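Local coordinates for spore germination protein B3 (Bacillus subtilis subsp. subtilis, PDB 3N54) that takes part in the spore germination response to the mixture of L-asparagine, glucose, fructose and potassium ions, as a lipoprotein component of a germinant receptor, at residues 7-12 and 25-30; 84-89 and 188-193; 104-109 and 150-155; 162-167 and 184-189. All coordinates share one frame; numbering follows the deposited sequence.

Interaction 1. Residues 7-12 and 25-30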
loop_
_atom_site.group_PDB
_atom_site.type_symbol
_atom_site.label_atom_id
_atom_site.label_comp_id
_atom_site.label_asym_id
_atom_site.label_seq_id
_atom_site.Cartn_x
_atom_site.Cartn_y
_atom_site.Cartn_z
ATOM N N PHE A 7 30.556 -1.140 -22.175
ATOM C CA PHE A 7 30.834 0.206 -21.659
ATOM C C PHE A 7 30.256 1.341 -22.495
ATOM O O PHE A 7 30.348 2.500 -22.090
ATOM C CB PHE A 7 32.345 0.413 -21.544
ATOM C CG PHE A 7 33.039 -0.658 -20.762
ATOM C CD1 PHE A 7 33.716 -1.682 -21.413
ATOM C CD2 PHE A 7 32.994 -0.660 -19.375
ATOM C CE1 PHE A 7 34.358 -2.690 -20.692
ATOM C CE2 PHE A 7 33.632 -1.662 -18.645
ATOM C CZ PHE A 7 34.313 -2.680 -19.309
ATOM N N ALA A 8 29.667 1.018 -23.648
ATOM C CA ALA A 8 29.109 2.027 -24.550
ATOM C C ALA A 8 27.718 1.622 -25.030
ATOM O O ALA A 8 27.418 0.435 -25.160
ATOM C CB ALA A 8 30.036 2.234 -25.736
ATOM N N ARG A 9 26.882 2.617 -25.309
ATOM C CA ARG A 9 25.503 2.381 -25.719
ATOM C C ARG A 9 25.193 2.893 -27.115
ATOM O O ARG A 9 25.739 3.902 -27.561
ATOM C CB ARG A 9 24.536 3.010 -24.708
ATOM C CG ARG A 9 24.265 2.107 -23.519
ATOM C CD ARG A 9 23.575 2.827 -22.371
ATOM N NE ARG A 9 22.270 3.392 -22.719
ATOM C CZ ARG A 9 21.976 4.697 -22.804
ATOM N NH1 ARG A 9 22.886 5.641 -22.568
ATOM N NH2 ARG A 9 20.738 5.065 -23.119
ATOM N N GLY A 10 24.301 2.170 -27.788
ATOM C CA GLY A 10 23.817 2.528 -29.109
ATOM C C GLY A 10 22.303 2.451 -29.127
ATOM O O GLY A 10 21.692 1.974 -28.172
ATOM N N LEU A 11 21.701 2.897 -30.225
ATOM C CA LEU A 11 20.254 2.929 -30.352
ATOM C C LEU A 11 19.801 2.700 -31.784
ATOM O O LEU A 11 20.330 3.311 -32.713
ATOM C CB LEU A 11 19.720 4.277 -29.878
ATOM C CG LEU A 11 18.224 4.552 -30.062
ATOM C CD1 LEU A 11 17.371 3.542 -29.286
ATOM C CD2 LEU A 11 17.897 5.985 -29.646
ATOM N N ALA A 12 18.812 1.819 -31.939
ATOM C CA ALA A 12 18.146 1.596 -33.207
ATOM C C ALA A 12 16.763 2.216 -33.105
ATOM O O ALA A 12 16.057 1.987 -32.117
ATOM C CB ALA A 12 18.033 0.112 -33.507
ATOM N N TYR A 25 17.506 -0.117 -27.666
ATOM C CA TYR A 25 18.805 0.288 -27.155
ATOM C C TYR A 25 19.768 -0.889 -27.253
ATOM O O TYR A 25 19.343 -2.043 -27.334
ATOM C CB TYR A 25 18.691 0.820 -25.729
ATOM C CG TYR A 25 18.055 2.189 -25.683
ATOM C CD1 TYR A 25 16.677 2.344 -25.798
ATOM C CD2 TYR A 25 18.838 3.328 -25.553
ATOM C CE1 TYR A 25 16.095 3.600 -25.772
ATOM C CE2 TYR A 25 18.268 4.589 -25.523
ATOM C CZ TYR A 25 16.896 4.719 -25.629
ATOM O OH TYR A 25 16.337 5.975 -25.596
ATOM N N GLN A 26 21.060 -0.584 -27.277
ATOM C CA GLN A 26 22.096 -1.584 -27.521
ATOM C C GLN A 26 23.277 -1.409 -26.575
ATOM O O GLN A 26 23.733 -0.292 -26.330
ATOM C CB GLN A 26 22.615 -1.446 -28.955
ATOM C CG GLN A 26 21.531 -1.404 -30.055
ATOM C CD GLN A 26 20.808 -2.726 -30.225
ATOM O OE1 GLN A 26 19.710 -2.781 -30.777
ATOM N NE2 GLN A 26 21.427 -3.798 -29.764
ATOM N N ASN A 27 23.768 -2.525 -26.051
ATOM C CA ASN A 27 24.952 -2.539 -25.221
ATOM C C ASN A 27 26.096 -2.949 -26.130
ATOM O O ASN A 27 26.235 -4.123 -26.477
ATOM C CB ASN A 27 24.761 -3.503 -24.052
ATOM C CG ASN A 27 23.604 -3.094 -23.146
ATOM O OD1 ASN A 27 22.695 -3.887 -22.870
ATOM N ND2 ASN A 27 23.622 -1.851 -22.700
ATOM N N LEU A 28 26.902 -1.974 -26.540
ATOM C CA LEU A 28 27.927 -2.222 -27.557
ATOM C C LEU A 28 29.066 -3.093 -27.027
ATOM O O LEU A 28 29.520 -2.928 -25.891
ATOM C CB LEU A 28 28.473 -0.904 -28.118
ATOM C CG LEU A 28 27.420 0.056 -28.694
ATOM C CD1 LEU A 28 28.095 1.299 -29.231
ATOM C CD2 LEU A 28 26.565 -0.617 -29.774
ATOM N N LEU A 29 29.505 -4.025 -27.870
ATOM C CA LEU A 29 30.580 -4.945 -27.536
ATOM C C LEU A 29 31.886 -4.166 -27.449
ATOM O O LEU A 29 32.191 -3.397 -28.350
ATOM C CB LEU A 29 30.684 -6.035 -28.604
ATOM C CG LEU A 29 31.637 -7.199 -28.338
ATOM C CD1 LEU A 29 31.174 -8.017 -27.142
ATOM C CD2 LEU A 29 31.768 -8.083 -29.584
ATOM N N PRO A 30 32.642 -4.325 -26.350
ATOM C CA PRO A 30 33.918 -3.611 -26.271
ATOM C C PRO A 30 34.862 -4.025 -27.402
ATOM O O PRO A 30 35.082 -5.220 -27.611
ATOM C CB PRO A 30 34.483 -4.034 -24.907
ATOM C CG PRO A 30 33.316 -4.495 -24.122
ATOM C CD PRO A 30 32.332 -5.048 -25.102
HETATM O O HOH W 1 31.473 -1.507 -24.748
HETATM O O HOH W 2 26.023 -0.754 -22.377
#
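Leu-11 and Tyr-25 face each other as a non-hydrogen-bonded pair of the antiparallel hairpin formed by strands 8-15 and 21-28. Methyl CD1 of Leu-11 sits over the centre of the Tyr-25 ring, 3.6 Å from the centroid, in a CH-pi contact. The leucine reaches the ring because its CG is anti to the backbone N (chi1 174°). Arg-9, two residues before Leu-11, also comes to this ring. Its guanidinium plane is only 10° from the ring plane, and NH2 lies 3.5 Å from Tyr-25 CE2, obliquely placed. Gly-10 and Gln-26 form a hydrogen-bonded pair. Gly-10 N gives to Gln-26 O at 2.9 Å, and Gln-26 N gives back to Gly-10 O at 2.8 Å. Leu-28 packs on the same side of the sheet as Gln-26, with CG 3.9 Å from Gly-10 N. Water 1 accepts from Phe-7 N and donates to Leu-28 O, while Phe-7 CD1 touches Pro-30 CG at 3.9 Å, the two side chains crossing at about a right angle. Tyr-25 also has a cation-pi contact with Lys-51 of the third strand. This is surface-hairpin chemistry: backbone bonds join the strands, and one ring takes a methyl and a lysine, an arginine close by.

Interaction 2. Residues 84-89 and 188-193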
loop_
_atom_site.group_PDB
_atom_site.type_symbol
_atom_site.label_atom_id
_atom_site.label_comp_id
_atom_site.label_asym_id
_atom_site.label_seq_id
_atom_site.Cartn_x
_atom_site.Cartn_y
_atom_site.Cartn_z
ATOM N N ASN A 84 9.176 -9.388 -5.416
ATOM C CA ASN A 84 10.563 -9.760 -5.723
ATOM C C ASN A 84 11.603 -8.638 -5.653
ATOM O O ASN A 84 12.797 -8.923 -5.611
ATOM C CB ASN A 84 10.625 -10.396 -7.109
ATOM C CG ASN A 84 9.811 -11.660 -7.201
ATOM O OD1 ASN A 84 9.159 -11.912 -8.209
ATOM N ND2 ASN A 84 9.830 -12.463 -6.143
ATOM N N GLN A 85 11.170 -7.380 -5.619
ATOM C CA GLN A 85 12.117 -6.255 -5.686
ATOM C C GLN A 85 11.844 -5.150 -4.687
ATOM O O GLN A 85 10.686 -4.819 -4.413
ATOM C CB GLN A 85 12.079 -5.633 -7.076
ATOM C CG GLN A 85 12.275 -6.604 -8.221
ATOM C CD GLN A 85 13.608 -7.334 -8.163
ATOM O OE1 GLN A 85 14.571 -6.864 -7.547
ATOM N NE2 GLN A 85 13.666 -8.493 -8.809
ATOM N N ASN A 86 12.927 -4.586 -4.156
ATOM C CA ASN A 86 12.877 -3.396 -3.329
ATOM C C ASN A 86 12.195 -2.305 -4.150
ATOM O O ASN A 86 12.710 -1.898 -5.195
ATOM C CB ASN A 86 14.297 -2.981 -2.928
ATOM C CG ASN A 86 14.325 -1.786 -1.994
ATOM O OD1 ASN A 86 13.626 -0.794 -2.207
ATOM N ND2 ASN A 86 15.147 -1.870 -0.955
ATOM N N VAL A 87 11.030 -1.850 -3.697
ATOM C CA VAL A 87 10.222 -0.913 -4.489
ATOM C C VAL A 87 10.890 0.457 -4.635
ATOM O O VAL A 87 10.784 1.083 -5.684
ATOM C CB VAL A 87 8.769 -0.777 -3.944
ATOM C CG1 VAL A 87 8.081 -2.151 -3.952
ATOM C CG2 VAL A 87 8.737 -0.161 -2.552
ATOM N N ASP A 88 11.579 0.906 -3.594
ATOM C CA ASP A 88 12.307 2.167 -3.651
ATOM C C ASP A 88 13.422 2.104 -4.700
ATOM O O ASP A 88 13.593 3.025 -5.485
ATOM C CB ASP A 88 12.893 2.518 -2.290
ATOM C CG ASP A 88 13.484 3.907 -2.260
ATOM O OD1 ASP A 88 12.706 4.866 -2.079
ATOM O OD2 ASP A 88 14.722 4.043 -2.404
ATOM N N GLN A 89 14.153 0.996 -4.719
ATOM C CA GLN A 89 15.230 0.808 -5.681
ATOM C C GLN A 89 14.692 0.746 -7.101
ATOM O O GLN A 89 15.297 1.314 -8.014
ATOM C CB GLN A 89 16.054 -0.439 -5.344
ATOM C CG GLN A 89 16.878 -0.286 -4.078
ATOM C CD GLN A 89 17.700 -1.534 -3.749
ATOM O OE1 GLN A 89 17.492 -2.588 -4.347
ATOM N NE2 GLN A 89 18.629 -1.415 -2.795
ATOM N N GLY A 188 13.301 -2.812 5.594
ATOM C CA GLY A 188 14.560 -3.409 5.169
ATOM C C GLY A 188 14.501 -3.828 3.713
ATOM O O GLY A 188 15.080 -3.170 2.847
ATOM N N SER A 189 13.790 -4.923 3.445
ATOM C CA SER A 189 13.664 -5.443 2.087
ATOM C C SER A 189 12.881 -4.493 1.191
ATOM O O SER A 189 13.136 -4.400 -0.008
ATOM C CB SER A 189 12.958 -6.791 2.103
ATOM O OG SER A 189 11.607 -6.635 2.509
ATOM N N ASN A 190 11.905 -3.806 1.779
ATOM C CA ASN A 190 11.049 -2.903 1.034
ATOM C C ASN A 190 10.235 -3.698 -0.005
ATOM O O ASN A 190 9.904 -3.188 -1.076
ATOM C CB ASN A 190 11.918 -1.828 0.376
ATOM C CG ASN A 190 11.348 -0.441 0.493
ATOM O OD1 ASN A 190 10.340 -0.203 1.144
ATOM N ND2 ASN A 190 12.017 0.494 -0.137
ATOM N N LYS A 191 9.927 -4.952 0.330
ATOM C CA LYS A 191 9.167 -5.849 -0.532
ATOM C C LYS A 191 7.778 -6.087 0.027
ATOM O O LYS A 191 7.556 -5.997 1.245
ATOM C CB LYS A 191 9.878 -7.196 -0.668
ATOM C CG LYS A 191 11.194 -7.119 -1.397
ATOM C CD LYS A 191 11.863 -8.481 -1.493
ATOM C CE LYS A 191 13.190 -8.381 -2.229
ATOM N NZ LYS A 191 13.824 -9.709 -2.419
ATOM N N LEU A 192 6.840 -6.402 -0.860
ATOM C CA LEU A 192 5.482 -6.713 -0.439
ATOM C C LEU A 192 5.474 -8.151 0.079
ATOM O O LEU A 192 5.915 -9.067 -0.621
ATOM C CB LEU A 192 4.483 -6.507 -1.584
ATOM C CG LEU A 192 3.011 -6.860 -1.300
ATOM C CD1 LEU A 192 2.050 -5.960 -2.089
ATOM C CD2 LEU A 192 2.716 -8.351 -1.569
ATOM N N VAL A 193 4.998 -8.340 1.310
ATOM C CA VAL A 193 4.979 -9.668 1.943
ATOM C C VAL A 193 3.571 -10.253 2.039
ATOM O O VAL A 193 3.407 -11.415 2.408
ATOM C CB VAL A 193 5.632 -9.647 3.340
ATOM C CG1 VAL A 193 7.123 -9.303 3.229
ATOM C CG2 VAL A 193 4.912 -8.676 4.266
HETATM O O HOH W 3 15.926 -9.230 -4.285
#
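The backbones of Asn-86 and Asn-190 come within 4.8 Å at their CA atoms, and the touching parts run 120° apart. Val-87 N donates to Asn-190 O at 3.2 Å, with a nearly straight angle at the hydrogen. The two asparagine side chains carry most of the polar contact. Their amide planes are almost perpendicular, 88° apart. Asn-190 ND2 donates to Asn-86 OD1 at 2.9 Å. Asn-86 is the N-cap of helix 87-94, and the same OD1 accepts from Gln-89 N at 3.1 Å. The two donors reach this oxygen from opposite faces of the Asn-86 amide plane. With CG anti to the backbone N (chi1 -177°), the Asn-86 amide can serve both the helix start and the turn. Replacing Asn-86 with an alanine would probably leave Gln-89 N without its cap and Asn-190 ND2 without this acceptor. Val-87 CG2 lies 4.0 Å from Asn-190 CG. Lys-191 extends past Gln-85, and its NZ makes a weak bond to Asn-84 O. Water 3 accepts from NZ at 2.9 Å. On the turn itself, Ser-189 OG accepts from Lys-191 N, an ST turn. Asn-190 OD1 is held by Ser-159 of helix 152-160, and Val-87 also rests on Met-82 and Tyr-165. The contact thus sets the junction of helices 79-84 and 87-94 against the turn between strands 177-186 and 191-196.

Interaction 3. Residues 104-109 and 150-155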
loop_
_atom_site.group_PDB
_atom_site.type_symbol
_atom_site.label_atom_id
_atom_site.label_comp_id
_atom_site.label_asym_id
_atom_site.label_seq_id
_atom_site.Cartn_x
_atom_site.Cartn_y
_atom_site.Cartn_z
ATOM N N SER A 104 2.589 12.788 -6.248
ATOM C CA SER A 104 2.299 11.656 -7.130
ATOM C C SER A 104 1.857 10.467 -6.280
ATOM O O SER A 104 2.476 10.181 -5.258
ATOM C CB SER A 104 3.526 11.258 -7.951
ATOM O OG SER A 104 3.995 12.328 -8.743
ATOM N N TYR A 105 0.801 9.775 -6.700
ATOM C CA TYR A 105 0.276 8.647 -5.934
ATOM C C TYR A 105 1.013 7.356 -6.242
ATOM O O TYR A 105 1.416 7.116 -7.374
ATOM C CB TYR A 105 -1.204 8.414 -6.240
ATOM C CG TYR A 105 -2.129 9.542 -5.867
ATOM C CD1 TYR A 105 -2.526 9.729 -4.553
ATOM C CD2 TYR A 105 -2.639 10.398 -6.834
ATOM C CE1 TYR A 105 -3.398 10.756 -4.203
ATOM C CE2 TYR A 105 -3.506 11.428 -6.497
ATOM C CZ TYR A 105 -3.879 11.604 -5.180
ATOM O OH TYR A 105 -4.738 12.630 -4.837
ATOM N N LEU A 106 1.151 6.515 -5.225
ATOM C CA LEU A 106 1.759 5.206 -5.371
ATOM C C LEU A 106 0.741 4.159 -4.928
ATOM O O LEU A 106 0.168 4.279 -3.843
ATOM C CB LEU A 106 3.018 5.107 -4.527
ATOM C CG LEU A 106 3.773 3.782 -4.638
ATOM C CD1 LEU A 106 4.321 3.611 -6.046
ATOM C CD2 LEU A 106 4.887 3.690 -3.585
ATOM N N MET A 107 0.516 3.144 -5.764
ATOM C CA MET A 107 -0.457 2.104 -5.462
ATOM C C MET A 107 -0.008 0.722 -5.890
ATOM O O MET A 107 0.893 0.573 -6.715
ATOM C CB MET A 107 -1.780 2.409 -6.133
ATOM C CG MET A 107 -2.333 3.719 -5.699
ATOM S SD MET A 107 -4.090 3.713 -5.749
ATOM C CE MET A 107 -4.423 5.258 -4.899
ATOM N N ALA A 108 -0.671 -0.275 -5.308
ATOM C CA ALA A 108 -0.344 -1.668 -5.520
ATOM C C ALA A 108 -1.460 -2.360 -6.279
ATOM O O ALA A 108 -2.639 -2.069 -6.079
ATOM C CB ALA A 108 -0.113 -2.362 -4.183
ATOM N N ALA A 109 -1.080 -3.264 -7.172
ATOM C CA ALA A 109 -2.050 -4.066 -7.889
ATOM C C ALA A 109 -1.935 -5.504 -7.427
ATOM O O ALA A 109 -0.840 -6.012 -7.215
ATOM C CB ALA A 109 -1.809 -3.986 -9.390
ATOM N N LEU A 150 -1.405 6.748 -0.438
ATOM C CA LEU A 150 0.027 6.890 -0.240
ATOM C C LEU A 150 0.630 7.703 -1.375
ATOM O O LEU A 150 0.409 7.419 -2.547
ATOM C CB LEU A 150 0.698 5.521 -0.168
ATOM C CG LEU A 150 2.184 5.512 0.202
ATOM C CD1 LEU A 150 2.400 6.118 1.580
ATOM C CD2 LEU A 150 2.742 4.100 0.140
ATOM N N ARG A 151 1.381 8.731 -1.012
ATOM C CA ARG A 151 2.065 9.556 -1.985
ATOM C C ARG A 151 3.555 9.251 -1.940
ATOM O O ARG A 151 4.084 8.826 -0.917
ATOM C CB ARG A 151 1.766 11.030 -1.727
ATOM C CG ARG A 151 0.293 11.339 -1.954
ATOM C CD ARG A 151 -0.107 12.726 -1.519
ATOM N NE ARG A 151 -1.567 12.865 -1.491
ATOM C CZ ARG A 151 -2.330 13.281 -2.506
ATOM N NH1 ARG A 151 -1.801 13.611 -3.684
ATOM N NH2 ARG A 151 -3.646 13.366 -2.339
ATOM N N ILE A 152 4.200 9.431 -3.086
ATOM C CA ILE A 152 5.634 9.214 -3.259
ATOM C C ILE A 152 6.474 9.852 -2.155
ATOM O O ILE A 152 7.431 9.253 -1.687
ATOM C CB ILE A 152 6.093 9.758 -4.642
ATOM C CG1 ILE A 152 5.781 8.734 -5.733
ATOM C CG2 ILE A 152 7.578 10.085 -4.646
ATOM C CD1 ILE A 152 6.557 7.446 -5.602
ATOM N N GLY A 153 6.107 11.065 -1.750
ATOM C CA GLY A 153 6.810 11.772 -0.682
ATOM C C GLY A 153 6.938 10.920 0.564
ATOM O O GLY A 153 8.052 10.661 1.045
ATOM N N ARG A 154 5.799 10.449 1.059
ATOM C CA ARG A 154 5.767 9.626 2.258
ATOM C C ARG A 154 6.376 8.243 2.062
ATOM O O ARG A 154 7.180 7.804 2.886
ATOM C CB ARG A 154 4.337 9.472 2.766
ATOM C CG ARG A 154 3.822 10.698 3.471
ATOM C CD ARG A 154 2.491 10.422 4.156
ATOM N NE ARG A 154 2.186 11.467 5.131
ATOM C CZ ARG A 154 2.380 11.373 6.447
ATOM N NH1 ARG A 154 2.064 12.406 7.223
ATOM N NH2 ARG A 154 2.874 10.262 7.000
ATOM N N ALA A 155 5.980 7.555 0.992
ATOM C CA ALA A 155 6.449 6.188 0.747
ATOM C C ALA A 155 7.978 6.128 0.719
ATOM O O ALA A 155 8.581 5.255 1.331
ATOM C CB ALA A 155 5.864 5.628 -0.541
HETATM O O HOH W 4 -1.556 3.761 -1.777
#
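The start of strand 105-109 meets the N-terminal end of helix 152-160 through a single backbone bridge between Tyr-105 and Arg-151. Two nearly straight bonds flank it. Ile-152 N donates to Ser-104 O at 2.9 Å, and Leu-106 N to Leu-150 O, also at 2.9 Å. Tyr-105 and Arg-151 lie side by side and point the same way. Tyr-105 CE1 sits over one face of the guanidinium, offset toward its rim, with the ring and guanidinium planes 45° apart. Arg-151 NH2 makes a weak bond to Tyr-105 OH at 2.8 Å. The arginine runs extended from CG to NE, which carries its head alongside the ring to the hydroxyl. A serine in place of Tyr-105 would probably leave the guanidinium without the ring across its face and NH2 without this hydroxyl. Arg-151 is the N-cap residue, and its carbonyl accepts from Ala-155 N in the first turn. Strand 105-109 is an inner strand of the mixed sheet, between 74-77 and 165-172, and the helix start bonds to its beginning. Inside, Leu-106 CD2 packs on Ala-155 CB at 3.7 Å, while Leu-106 touches Ile-75 and Ile-167. Water 4 donates to Leu-106 O at 2.7 Å and accepts from Leu-150 N.

Interaction 4. Residues 162-167 and 184-189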
loop_
_atom_site.group_PDB
_atom_site.type_symbol
_atom_site.label_atom_id
_atom_site.label_comp_id
_atom_site.label_asym_id
_atom_site.label_seq_id
_atom_site.Cartn_x
_atom_site.Cartn_y
_atom_site.Cartn_z
ATOM N N GLY A 162 13.382 2.839 7.374
ATOM C CA GLY A 162 13.193 1.494 7.915
ATOM C C GLY A 162 11.812 1.176 8.465
ATOM O O GLY A 162 11.688 0.411 9.418
ATOM N N TYR A 163 10.775 1.751 7.867
ATOM C CA TYR A 163 9.402 1.483 8.294
ATOM C C TYR A 163 8.707 0.513 7.371
ATOM O O TYR A 163 8.904 0.558 6.158
ATOM C CB TYR A 163 8.576 2.765 8.333
ATOM C CG TYR A 163 8.868 3.638 9.518
ATOM C CD1 TYR A 163 8.214 3.440 10.732
ATOM C CD2 TYR A 163 9.801 4.655 9.435
ATOM C CE1 TYR A 163 8.486 4.240 11.828
ATOM C CE2 TYR A 163 10.074 5.455 10.516
ATOM C CZ TYR A 163 9.415 5.247 11.712
ATOM O OH TYR A 163 9.691 6.052 12.785
ATOM N N SER A 164 7.922 -0.383 7.965
ATOM C CA SER A 164 6.966 -1.181 7.223
ATOM C C SER A 164 5.735 -0.297 7.081
ATOM O O SER A 164 5.480 0.559 7.927
ATOM C CB SER A 164 6.618 -2.476 7.948
ATOM O OG SER A 164 7.708 -3.382 7.957
ATOM N N TYR A 165 4.972 -0.489 6.015
ATOM C CA TYR A 165 3.796 0.346 5.775
ATOM C C TYR A 165 2.818 -0.303 4.811
ATOM O O TYR A 165 3.127 -1.314 4.171
ATOM C CB TYR A 165 4.219 1.722 5.235
ATOM C CG TYR A 165 5.022 1.665 3.961
ATOM C CD1 TYR A 165 6.397 1.476 3.996
ATOM C CD2 TYR A 165 4.409 1.800 2.719
ATOM C CE1 TYR A 165 7.144 1.424 2.827
ATOM C CE2 TYR A 165 5.146 1.743 1.542
ATOM C CZ TYR A 165 6.511 1.558 1.604
ATOM O OH TYR A 165 7.253 1.503 0.444
ATOM N N LEU A 166 1.633 0.290 4.723
ATOM C CA LEU A 166 0.600 -0.194 3.834
ATOM C C LEU A 166 0.506 0.695 2.596
ATOM O O LEU A 166 0.807 1.880 2.637
ATOM C CB LEU A 166 -0.748 -0.239 4.553
ATOM C CG LEU A 166 -0.873 -1.143 5.787
ATOM C CD1 LEU A 166 -2.251 -0.985 6.433
ATOM C CD2 LEU A 166 -0.600 -2.608 5.452
ATOM N N ILE A 167 0.074 0.088 1.502
ATOM C CA ILE A 167 -0.157 0.765 0.247
ATOM C C ILE A 167 -1.514 0.293 -0.284
ATOM O O ILE A 167 -1.771 -0.905 -0.318
ATOM C CB ILE A 167 0.964 0.433 -0.743
ATOM C CG1 ILE A 167 0.695 1.054 -2.113
ATOM C CG2 ILE A 167 1.116 -1.066 -0.873
ATOM C CD1 ILE A 167 1.865 0.885 -3.086
ATOM N N ILE A 184 1.168 -5.024 1.975
ATOM C CA ILE A 184 2.005 -4.841 3.151
ATOM C C ILE A 184 3.461 -4.838 2.712
ATOM O O ILE A 184 3.964 -5.857 2.253
ATOM C CB ILE A 184 1.795 -5.971 4.185
ATOM C CG1 ILE A 184 0.312 -6.139 4.525
ATOM C CG2 ILE A 184 2.597 -5.692 5.450
ATOM C CD1 ILE A 184 0.004 -7.442 5.254
ATOM N N ILE A 185 4.128 -3.693 2.843
ATOM C CA ILE A 185 5.533 -3.558 2.474
ATOM C C ILE A 185 6.378 -3.671 3.734
ATOM O O ILE A 185 6.190 -2.917 4.688
ATOM C CB ILE A 185 5.832 -2.199 1.776
ATOM C CG1 ILE A 185 4.828 -1.918 0.650
ATOM C CG2 ILE A 185 7.248 -2.178 1.233
ATOM C CD1 ILE A 185 4.761 -3.001 -0.409
ATOM N N LYS A 186 7.301 -4.626 3.746
ATOM C CA LYS A 186 8.112 -4.876 4.929
ATOM C C LYS A 186 9.389 -4.043 4.922
ATOM O O LYS A 186 9.989 -3.814 3.874
ATOM C CB LYS A 186 8.453 -6.358 5.033
ATOM C CG LYS A 186 9.113 -6.756 6.352
ATOM C CD LYS A 186 9.087 -8.252 6.513
ATOM C CE LYS A 186 9.583 -8.708 7.872
ATOM N NZ LYS A 186 9.076 -10.106 8.127
ATOM N N ARG A 187 9.793 -3.606 6.111
ATOM C CA ARG A 187 10.988 -2.786 6.294
ATOM C C ARG A 187 12.235 -3.549 5.881
ATOM O O ARG A 187 12.229 -4.781 5.825
ATOM C CB ARG A 187 11.101 -2.340 7.754
ATOM C CG ARG A 187 11.548 -3.430 8.748
ATOM C CD ARG A 187 10.673 -3.449 10.006
ATOM N NE ARG A 187 10.369 -2.103 10.487
ATOM C CZ ARG A 187 9.267 -1.752 11.151
ATOM N NH1 ARG A 187 8.318 -2.633 11.439
ATOM N NH2 ARG A 187 9.106 -0.485 11.513
ATOM N N GLY A 188 13.301 -2.812 5.594
ATOM C CA GLY A 188 14.560 -3.409 5.169
ATOM C C GLY A 188 14.501 -3.828 3.713
ATOM O O GLY A 188 15.080 -3.170 2.847
ATOM N N SER A 189 13.790 -4.923 3.445
ATOM C CA SER A 189 13.664 -5.443 2.087
ATOM C C SER A 189 12.881 -4.493 1.191
ATOM O O SER A 189 13.136 -4.400 -0.008
ATOM C CB SER A 189 12.958 -6.791 2.103
ATOM O OG SER A 189 11.607 -6.635 2.509
#
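Hydrogen bonds join Tyr-165 and Ile-185 as an antiparallel hydrogen-bonded pair. Tyr-165 N gives to Ile-185 O at 3.0 Å, in the carbonyl plane, and Ile-185 N gives to Tyr-165 O at 2.9 Å. Beyond the strands, Ser-164 OG takes the bond from Arg-187 N at 2.8 Å; it also bonds Thr-301. Arg-187 NE reaches Gly-162 O at 3.0 Å, and NH2 adds a weak bond to the same oxygen. The arginine chain bends at chi2 and chi3, which brings one face of the guanidinium over Ser-164 N, 3.6 Å from that plane. Arg-187 NH1 forms a salt bridge with Asp-326. Strands 165-172 and 177-186 form a beta hairpin inside the mixed five-stranded sheet. Gly-162 is the C-prime residue of the Schellman motif that ends helix 152-160, and the arginine ties that end to the hairpin. Among the apolar contacts, Ile-185 CB lies over one face of the Tyr-165 ring, 3.9 Å from the centroid, in a CH-pi contact. The ring is placed there by chi1 of 58°, with CG between the backbone N and the carbonyl carbon. On the other side of the sheet, Leu-166 CD2 packs on Ile-184 CG1 at 3.8 Å, side by side.

Interaction 1 comes first in the chain and stands apart. Its centre is about 30 to 37 Å from those of the other three, in a separate three-stranded antiparallel sheet. Interactions 2, 3 and 4 all reach the mixed five-stranded sheet. Interaction 3 is nested in the loop closed by interaction 2, with centres about 14 Å apart. Interaction 4 follows interaction 3 and shares Gly-188 and Ser-189 with interaction 2, at about 8 Å between centres. Strands 177-186 and 191-196 join them directly. Interactions 3 and 4 meet through neighbouring strands 105-109 and 165-172. The sheet thus probably draws on both the N-terminal and C-terminal sequence families.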